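PDB 4IRT: uncharacterized protein from Bacteroides ovatus, which is of unknown function but, as a member of the BNR-repeat beta-propeller class, is a putative neuraminidase that may act on sialylated glycans. Local coordinates for residues N74-M79 against I86-D91; F90-H95 against T125-Y130. All blocks are in the same frame, centred on the assembly; numbering follows the deposited sequence.

Interaction 1. Residues N74-M79 against I86-D91; sequences NIISMM and IHVSFD. With EDO (1,2-ethanediol), chain L.
Residues 76-79 and 86-90 run antiparallel, their short axes 4.8 Å apart at an angle of 168°, and make up the two arms of a beta hairpin. Ser77 and Ser89 form a hydrogen-bonded pair: Ser77 N reaches Ser89 O, and Ser89 N returns the bond to Ser77 O, each at 2.9 Å. Met79 and His87 make the next such pair, with His87 N to Met79 O the straighter of its two bonds. Between them sits the non-hydrogen-bonded pair Met78 and Val88. The hairpin supplies two of the three strands of one antiparallel blade of the beta-propeller, with 99-101 on the far side of 86-90. On one face the beta-branched Ile76 and Val88 lie alongside each other, and their CG2 methyls, each anti to its own backbone N, meet at 3.5 Å. The unbranched selenomethionine Met78 can bend at its third torsion (-55°), and its CE methyl touches Ile86 CG2 at 3.8 Å. The other face carries Ser77, Met79, His87 and Ser89. Ser77 OG bonds to Pro127 O, Ser89 OG to Asn98 O, and the His87 ring to Asp81 and Tyr99, while the long apolar Met79 packs on Phe129 of strand 124-131. Where the strands give way to loop, Asp91 N is held by Ile75 O, which it meets from above the carbonyl plane. Asn74 ND2 points an N-H almost straight at Asp91 OD1 (2.9 Å, 178°), within its own amide plane but from above the carboxylate plane. OD1 also accepts from Asn68 N, so two donors grip it at the hairpin's open end, while Asp91 OD2 accepts a bond from O2 of 1,2-ethanediol at 2.7 Å, a molecule probably left from crystallisation.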
loop_
_atom_site.group_PDB
_atom_site.type_symbol
_atom_site.label_atom_id
_atom_site.label_comp_id
_atom_site.label_asym_id
_atom_site.label_seq_id
_atom_site.Cartn_x
_atom_site.Cartn_y
_atom_site.Cartn_z
ATOM N N ASN A 74 -0.051 -13.269 2.415
ATOM C CA ASN A 74 0.077 -13.312 3.868
ATOM C C ASN A 74 1.120 -12.305 4.439
ATOM O O ASN A 74 1.971 -12.633 5.283
ATOM C CB ASN A 74 0.389 -14.737 4.312
ATOM C CG ASN A 74 -0.796 -15.676 4.177
ATOM O OD1 ASN A 74 -1.483 -15.699 3.140
ATOM N ND2 ASN A 74 -1.032 -16.474 5.211
ATOM N N ILE A 75 1.006 -11.069 3.963
ATOM C CA ILE A 75 1.998 -10.026 4.229
ATOM C C ILE A 75 2.036 -9.519 5.667
ATOM O O ILE A 75 1.117 -9.758 6.461
ATOM C CB ILE A 75 1.781 -8.833 3.279
ATOM C CG1 ILE A 75 0.396 -8.197 3.516
ATOM C CG2 ILE A 75 1.927 -9.303 1.845
ATOM C CD1 ILE A 75 0.459 -6.930 4.304
ATOM N N ILE A 76 3.093 -8.789 5.957
ATOM C CA ILE A 76 3.291 -8.070 7.206
ATOM C C ILE A 76 3.077 -6.572 6.924
ATOM O O ILE A 76 3.726 -5.983 6.023
ATOM C CB ILE A 76 4.744 -8.208 7.695
ATOM C CG1 ILE A 76 5.151 -9.669 7.912
ATOM C CG2 ILE A 76 4.973 -7.379 8.972
ATOM C CD1 ILE A 76 6.636 -9.901 7.656
ATOM N N SER A 77 2.222 -5.946 7.716
ATOM C CA SER A 77 2.125 -4.495 7.765
ATOM C C SER A 77 2.450 -4.007 9.178
ATOM O O SER A 77 1.949 -4.561 10.181
ATOM C CB SER A 77 0.707 -4.033 7.403
ATOM O OG SER A 77 0.428 -4.111 6.009
HETATM N N MSE A 78 3.249 -2.943 9.248
HETATM C CA MSE A 78 3.661 -2.328 10.508
HETATM C C MSE A 78 3.451 -0.829 10.517
HETATM O O MSE A 78 3.250 -0.185 9.460
HETATM C CB MSE A 78 5.127 -2.651 10.780
HETATM C CG MSE A 78 6.070 -1.671 10.127
HETATM SE SE MSE A 78 7.963 -2.164 10.059
HETATM C CE MSE A 78 8.258 -2.482 11.915
HETATM N N MSE A 79 3.498 -0.252 11.722
HETATM C CA MSE A 79 3.372 1.193 11.922
HETATM C C MSE A 79 3.813 1.533 13.317
HETATM O O MSE A 79 3.789 0.681 14.195
HETATM C CB MSE A 79 1.908 1.618 11.737
HETATM C CG MSE A 79 1.611 3.112 11.839
HETATM SE SE MSE A 79 2.679 4.237 10.653
HETATM C CE MSE A 79 2.380 3.353 8.964
ATOM N N ILE A 86 5.808 -0.130 18.166
ATOM C CA ILE A 86 5.541 -0.791 16.904
ATOM C C ILE A 86 4.218 -1.555 17.039
ATOM O O ILE A 86 4.017 -2.277 18.022
ATOM C CB ILE A 86 6.627 -1.815 16.505
ATOM C CG1 ILE A 86 8.009 -1.174 16.396
ATOM C CG2 ILE A 86 6.240 -2.491 15.190
ATOM C CD1 ILE A 86 9.150 -2.167 16.266
ATOM N N HIS A 87 3.315 -1.353 16.074
ATOM C CA HIS A 87 2.141 -2.179 15.899
ATOM C C HIS A 87 2.355 -2.995 14.623
ATOM O O HIS A 87 2.748 -2.437 13.606
ATOM C CB HIS A 87 0.913 -1.313 15.693
ATOM C CG HIS A 87 0.565 -0.470 16.872
ATOM N ND1 HIS A 87 -0.591 -0.650 17.602
ATOM C CD2 HIS A 87 1.234 0.546 17.467
ATOM C CE1 HIS A 87 -0.624 0.231 18.587
ATOM N NE2 HIS A 87 0.456 0.985 18.512
ATOM N N VAL A 88 2.083 -4.293 14.675
ATOM C CA VAL A 88 2.332 -5.143 13.531
ATOM C C VAL A 88 1.245 -6.205 13.394
ATOM O O VAL A 88 0.822 -6.824 14.369
ATOM C CB VAL A 88 3.742 -5.775 13.595
ATOM C CG1 VAL A 88 3.854 -6.736 14.764
ATOM C CG2 VAL A 88 4.095 -6.454 12.283
ATOM N N SER A 89 0.808 -6.414 12.161
ATOM C CA SER A 89 -0.222 -7.378 11.846
ATOM C C SER A 89 0.244 -8.135 10.604
ATOM O O SER A 89 0.788 -7.543 9.672
ATOM C CB SER A 89 -1.579 -6.665 11.647
ATOM O OG SER A 89 -2.648 -7.594 11.489
ATOM N N PHE A 90 0.052 -9.447 10.598
ATOM C CA PHE A 90 0.737 -10.294 9.625
ATOM C C PHE A 90 0.034 -11.605 9.362
ATOM O O PHE A 90 -0.754 -12.058 10.172
ATOM C CB PHE A 90 2.141 -10.613 10.112
ATOM C CG PHE A 90 2.203 -11.103 11.528
ATOM C CD1 PHE A 90 2.136 -10.230 12.583
ATOM C CD2 PHE A 90 2.335 -12.459 11.801
ATOM C CE1 PHE A 90 2.178 -10.692 13.892
ATOM C CE2 PHE A 90 2.384 -12.936 13.119
ATOM C CZ PHE A 90 2.317 -12.047 14.159
ATOM N N ASP A 91 0.384 -12.215 8.245
ATOM C CA ASP A 91 0.108 -13.630 7.981
ATOM C C ASP A 91 -1.378 -14.006 7.906
ATOM O O ASP A 91 -1.844 -14.956 8.586
ATOM C CB ASP A 91 0.818 -14.504 9.033
ATOM C CG ASP A 91 0.710 -15.988 8.709
ATOM O OD1 ASP A 91 0.691 -16.325 7.504
ATOM O OD2 ASP A 91 0.608 -16.803 9.641
HETATM C C1 EDO L . -2.237 -18.287 8.577
HETATM O O1 EDO L . -1.931 -19.692 8.802
HETATM C C2 EDO L . -2.843 -17.623 9.812
HETATM O O2 EDO L . -1.835 -17.254 10.777
#

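Interaction 2. Residues F90-H95 against T125-Y130. With EDO (1,2-ethanediol), chain L.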
loop_
_atom_site.group_PDB
_atom_site.type_symbol
_atom_site.label_atom_id
_atom_site.label_comp_id
_atom_site.label_asym_id
_atom_site.label_seq_id
_atom_site.Cartn_x
_atom_site.Cartn_y
_atom_site.Cartn_z
ATOM N N PHE A 90 0.052 -9.447 10.598
ATOM C CA PHE A 90 0.737 -10.294 9.625
ATOM C C PHE A 90 0.034 -11.605 9.362
ATOM O O PHE A 90 -0.754 -12.058 10.172
ATOM C CB PHE A 90 2.141 -10.613 10.112
ATOM C CG PHE A 90 2.203 -11.103 11.528
ATOM C CD1 PHE A 90 2.136 -10.230 12.583
ATOM C CD2 PHE A 90 2.335 -12.459 11.801
ATOM C CE1 PHE A 90 2.178 -10.692 13.892
ATOM C CE2 PHE A 90 2.384 -12.936 13.119
ATOM C CZ PHE A 90 2.317 -12.047 14.159
ATOM N N ASP A 91 0.384 -12.215 8.245
ATOM C CA ASP A 91 0.108 -13.630 7.981
ATOM C C ASP A 91 -1.378 -14.006 7.906
ATOM O O ASP A 91 -1.844 -14.956 8.586
ATOM C CB ASP A 91 0.818 -14.504 9.033
ATOM C CG ASP A 91 0.710 -15.988 8.709
ATOM O OD1 ASP A 91 0.691 -16.325 7.504
ATOM O OD2 ASP A 91 0.608 -16.803 9.641
ATOM N N HIS A 92 -2.117 -13.300 7.055
ATOM C CA HIS A 92 -3.512 -13.612 6.829
ATOM C C HIS A 92 -3.876 -13.873 5.368
ATOM O O HIS A 92 -3.487 -13.123 4.447
ATOM C CB HIS A 92 -4.421 -12.461 7.224
ATOM C CG HIS A 92 -4.109 -11.813 8.536
ATOM N ND1 HIS A 92 -3.286 -10.712 8.634
ATOM C CD2 HIS A 92 -4.587 -12.046 9.785
ATOM C CE1 HIS A 92 -3.260 -10.302 9.893
ATOM N NE2 HIS A 92 -4.046 -11.088 10.609
ATOM N N HIS A 93 -4.776 -14.829 5.198
ATOM C CA HIS A 93 -5.524 -14.984 3.958
ATOM C C HIS A 93 -6.862 -15.616 4.276
ATOM O O HIS A 93 -7.097 -16.789 3.973
ATOM C CB HIS A 93 -4.737 -15.798 2.950
ATOM C CG HIS A 93 -5.323 -15.761 1.577
ATOM N ND1 HIS A 93 -4.836 -16.527 0.541
ATOM C CD2 HIS A 93 -6.374 -15.069 1.075
ATOM C CE1 HIS A 93 -5.547 -16.292 -0.545
ATOM N NE2 HIS A 93 -6.488 -15.414 -0.251
ATOM N N GLY A 94 -7.691 -14.841 4.970
ATOM C CA GLY A 94 -8.968 -15.266 5.493
ATOM C C GLY A 94 -8.853 -15.977 6.833
ATOM O O GLY A 94 -9.445 -17.035 7.011
ATOM N N HIS A 95 -8.073 -15.419 7.759
ATOM C CA HIS A 95 -7.712 -16.104 8.993
ATOM C C HIS A 95 -7.971 -15.201 10.177
ATOM O O HIS A 95 -8.061 -13.998 10.012
ATOM C CB HIS A 95 -6.210 -16.455 9.017
ATOM C CG HIS A 95 -5.820 -17.495 8.024
ATOM N ND1 HIS A 95 -5.273 -17.174 6.808
ATOM C CD2 HIS A 95 -5.882 -18.852 8.061
ATOM C CE1 HIS A 95 -5.037 -18.279 6.118
ATOM N NE2 HIS A 95 -5.378 -19.313 6.866
ATOM N N THR A 125 -8.039 -10.396 5.883
ATOM C CA THR A 125 -7.057 -10.368 4.803
ATOM C C THR A 125 -6.615 -8.903 4.658
ATOM O O THR A 125 -7.396 -8.011 4.929
ATOM C CB THR A 125 -7.625 -10.880 3.453
ATOM O OG1 THR A 125 -8.350 -12.116 3.637
ATOM C CG2 THR A 125 -6.505 -11.163 2.403
ATOM N N TYR A 126 -5.375 -8.683 4.221
ATOM C CA TYR A 126 -4.856 -7.352 3.856
ATOM C C TYR A 126 -4.870 -6.346 5.022
ATOM O O TYR A 126 -5.521 -5.305 4.950
ATOM C CB TYR A 126 -5.614 -6.767 2.654
ATOM C CG TYR A 126 -5.670 -7.696 1.462
ATOM C CD1 TYR A 126 -4.507 -8.265 0.938
ATOM C CD2 TYR A 126 -6.881 -8.021 0.873
ATOM C CE1 TYR A 126 -4.552 -9.128 -0.143
ATOM C CE2 TYR A 126 -6.939 -8.873 -0.220
ATOM C CZ TYR A 126 -5.777 -9.417 -0.724
ATOM O OH TYR A 126 -5.856 -10.261 -1.803
ATOM N N PRO A 127 -4.115 -6.644 6.099
ATOM C CA PRO A 127 -3.947 -5.658 7.159
ATOM C C PRO A 127 -3.179 -4.417 6.680
ATOM O O PRO A 127 -2.161 -4.563 5.997
ATOM C CB PRO A 127 -3.123 -6.416 8.212
ATOM C CG PRO A 127 -2.298 -7.400 7.374
ATOM C CD PRO A 127 -3.242 -7.830 6.284
ATOM N N GLU A 128 -3.690 -3.231 7.017
ATOM C CA GLU A 128 -3.055 -1.952 6.683
ATOM C C GLU A 128 -3.168 -0.989 7.850
ATOM O O GLU A 128 -4.254 -0.851 8.411
ATOM C CB GLU A 128 -3.740 -1.262 5.492
ATOM C CG GLU A 128 -3.954 -2.065 4.226
ATOM C CD GLU A 128 -5.024 -1.430 3.307
ATOM O OE1 GLU A 128 -5.208 -0.203 3.304
ATOM O OE2 GLU A 128 -5.742 -2.164 2.608
ATOM N N PHE A 129 -2.061 -0.296 8.167
ATOM C CA PHE A 129 -2.011 0.731 9.187
ATOM C C PHE A 129 -1.776 2.104 8.536
ATOM O O PHE A 129 -1.054 2.209 7.548
ATOM C CB PHE A 129 -0.861 0.495 10.157
ATOM C CG PHE A 129 -1.054 -0.675 11.089
ATOM C CD1 PHE A 129 -1.827 -0.557 12.232
ATOM C CD2 PHE A 129 -0.399 -1.877 10.852
ATOM C CE1 PHE A 129 -1.997 -1.634 13.080
ATOM C CE2 PHE A 129 -0.552 -2.940 11.706
ATOM C CZ PHE A 129 -1.339 -2.810 12.837
ATOM N N TYR A 130 -2.328 3.153 9.154
ATOM C CA TYR A 130 -2.085 4.544 8.776
ATOM C C TYR A 130 -2.031 5.364 10.040
ATOM O O TYR A 130 -2.839 5.161 10.967
ATOM C CB TYR A 130 -3.192 5.076 7.849
ATOM C CG TYR A 130 -3.434 4.186 6.657
ATOM C CD1 TYR A 130 -2.688 4.332 5.496
ATOM C CD2 TYR A 130 -4.375 3.142 6.714
ATOM C CE1 TYR A 130 -2.874 3.500 4.412
ATOM C CE2 TYR A 130 -4.552 2.292 5.642
ATOM C CZ TYR A 130 -3.802 2.469 4.497
ATOM O OH TYR A 130 -3.965 1.638 3.434
HETATM C C1 EDO L . -2.237 -18.287 8.577
HETATM O O1 EDO L . -1.931 -19.692 8.802
HETATM C C2 EDO L . -2.843 -17.623 9.812
HETATM O O2 EDO L . -1.835 -17.254 10.777
HETATM O O HOH W 1 -3.139 -10.543 3.907
#
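A water, rather than a direct backbone bond, joins His92 to Tyr126: it donates to His92 O at 2.7 Å and accepts from Tyr126 N at 2.9 Å, bridging the loop 90-95 and the strand 125-130. Beside this bridge the His92 ring leans obliquely against the proline ring, its ND1 in van der Waals contact with Pro127 CG and CD, both at 3.7 Å. The carbonyl oxygen of Phe90 sits over one face of the same imidazole, near its rim. His92 NE2 is hydrogen-bonded to Asn98 N, which fixes the ring's rotation; Pro127 packs against it. Gly94 and His95 both pair with Val124 through the backbone, a G1 beta bulge in which glycine readily takes up the positive phi of 84°. This bulge sets the loop of one blade against the innermost strand, 124-131, of the next blade in the beta-propeller. Thr125 OG1 lies 3.1 Å from Gly94 N. The threonine's methyl, placed opposite the backbone N by the first torsion (-47° to OG1), runs beside His93 and comes within 4.1 Å of its CD2; the same methyl lies over the centre of the Tyr126 ring. His93 ND1 is bonded to Asp71, and its ring stacks on His73. Within the loop, ND1 of His95 accepts the backbone N-H of His93 at 2.9 Å, in the imidazole plane, which restrains the rotation of the His95 ring. Carbon C1 of 1,2-ethanediol rests over the centre of one face of that ring.

Overall arrangement
Followed from the N terminus, interaction 1 comes first, closing the short hairpin turn between 74-79 and 86-91. The chain then passes directly into interaction 2, since Phe90 and Asp91 belong to both, and a longer excursion through strand 99-101 returns at 125-130. The two closures follow one another, overlapping at those two residues, with neither nested in the other. The centres of interactions 1 and 2 lie about 7 Å apart. Interaction 1 builds a blade internally; interaction 2 ties its outgoing loop to the next blade's first strand. The blades also meet directly, where Met79 CB packs against Phe129 CB at 3.4 Å.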